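PDB 2HLJ: betainyl-CoA thiolase from Pseudomonas putida, which probably acts on acyl-CoA thioesters such as betainyl-CoA, as an acyltransferase or thioesterase of the hot-dog fold. Local coordinates for residues T128-C131 against R132-L136. Residues are numbered along the deposited sequence; the frame is centred on the assembly and turned at random.
Sequences TTVC and RLNHL
The methyl CG2 of Thr128 sits over one face of the Arg132 guanidinium, 3.2 Å above its plane and close to the centre of the group. Both residues belong to helix 127-138, a short alpha-helix packed beside the long helix 25-43 and strand 75-85 of the hot-dog fold, and they illustrate how residues four apart on a helix pair their side chains. With OG1 of Thr128 beside the backbone N (chi1 -58°), CG2 falls anti to N, on the side of the arginine, which runs extended from CG to NE and lies alongside the threonine, pointing the same way. At the end of that side chain, NH1 donates a hydrogen bond to the carbonyl oxygen of Ile43, joining this helix to the end of helix 25-43 and probably helping to fix how the guanidinium is turned.

Two residues further along the helix, Val130 and Asn134 also lie side by side, and CG1 of Val130 comes to 3.4 Å from ND2 of Asn134, a contact between a methyl and an amide nitrogen. The backbone of the same pair is joined by Asn134 N donating to Val130 O at 2.8 Å.

Leu133 repeats the spacing on the inward side, where its CD1 lies 3.9 Å from CG2 of Thr129. This leucine is buried, touching Ile43, Ile82 and Phe85, whereas the Arg132 side of the helix is exposed; the division is that of an amphipathic helix laid on the fold.

Four successive hydrogen bonds from the N-H of residue i+4 to the C=O of residue i link 128-131 to 132-136. The straightest runs from Leu133 N to Thr129 O, with an N-H...O angle of 166°, and the one from His135 N reaches Cys131 O at 3.0 Å.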
# COMPACT_ATOMS: atom_id res chain seq x y z
N THR A 128 15.37 26.29 0.40
CA THR A 128 14.66 26.30 1.67
C THR A 128 14.13 24.93 2.07
O THR A 128 14.20 24.54 3.23
CB THR A 128 13.48 27.30 1.59
OG1 THR A 128 13.97 28.60 1.27
CG2 THR A 128 12.76 27.39 2.89
N THR A 129 13.56 24.21 1.11
CA THR A 129 13.10 22.84 1.32
C THR A 129 14.25 21.95 1.76
O THR A 129 14.10 21.16 2.69
CB THR A 129 12.44 22.24 0.02
OG1 THR A 129 11.29 23.01 -0.35
CG2 THR A 129 11.99 20.83 0.23
N VAL A 130 15.37 22.02 1.05
CA VAL A 130 16.54 21.22 1.39
C VAL A 130 17.01 21.51 2.82
O VAL A 130 17.39 20.59 3.56
CB VAL A 130 17.71 21.46 0.44
CG1 VAL A 130 18.95 20.77 0.94
CG2 VAL A 130 17.37 20.97 -0.96
N CYS A 131 17.02 22.79 3.18
CA CYS A 131 17.43 23.16 4.53
C CYS A 131 16.49 22.59 5.58
O CYS A 131 16.94 22.07 6.59
CB CYS A 131 17.56 24.68 4.68
SG CYS A 131 18.99 25.36 3.80
N ARG A 132 15.18 22.62 5.33
CA ARG A 132 14.24 22.03 6.30
C ARG A 132 14.36 20.49 6.36
O ARG A 132 14.31 19.89 7.43
CB ARG A 132 12.81 22.47 5.99
CG ARG A 132 12.67 23.97 6.06
CD ARG A 132 11.29 24.49 5.60
NE ARG A 132 11.30 25.94 5.67
CZ ARG A 132 10.41 26.75 5.10
NH1 ARG A 132 9.43 26.27 4.37
NH2 ARG A 132 10.55 28.06 5.23
N LEU A 133 14.56 19.85 5.21
CA LEU A 133 14.80 18.41 5.17
C LEU A 133 16.08 18.03 5.93
O LEU A 133 16.10 17.07 6.70
CB LEU A 133 14.90 17.92 3.71
CG LEU A 133 13.58 17.91 2.93
CD1 LEU A 133 13.79 17.62 1.45
CD2 LEU A 133 12.60 16.92 3.52
N ASN A 134 17.15 18.79 5.73
CA ASN A 134 18.40 18.52 6.47
C ASN A 134 18.21 18.71 7.98
O ASN A 134 18.77 17.95 8.77
CB ASN A 134 19.51 19.42 5.97
CG ASN A 134 20.01 19.05 4.58
OD1 ASN A 134 19.97 17.90 4.18
ND2 ASN A 134 20.53 20.03 3.87
N HIS A 135 17.44 19.72 8.37
CA HIS A 135 17.13 19.97 9.80
C HIS A 135 16.44 18.75 10.44
O HIS A 135 16.85 18.26 11.51
CB HIS A 135 16.25 21.21 9.90
CG HIS A 135 15.89 21.59 11.30
ND1 HIS A 135 16.81 22.09 12.19
CD2 HIS A 135 14.71 21.55 11.97
CE1 HIS A 135 16.22 22.33 13.35
NE2 HIS A 135 14.95 22.02 13.24
N LEU A 136 15.41 18.25 9.78
CA LEU A 136 14.69 17.05 10.25
C LEU A 136 15.57 15.82 10.34
O LEU A 136 15.53 15.06 11.31
CB LEU A 136 13.50 16.75 9.34
CG LEU A 136 12.26 17.60 9.56
CD1 LEU A 136 11.21 17.19 8.56
CD2 LEU A 136 11.75 17.43 10.98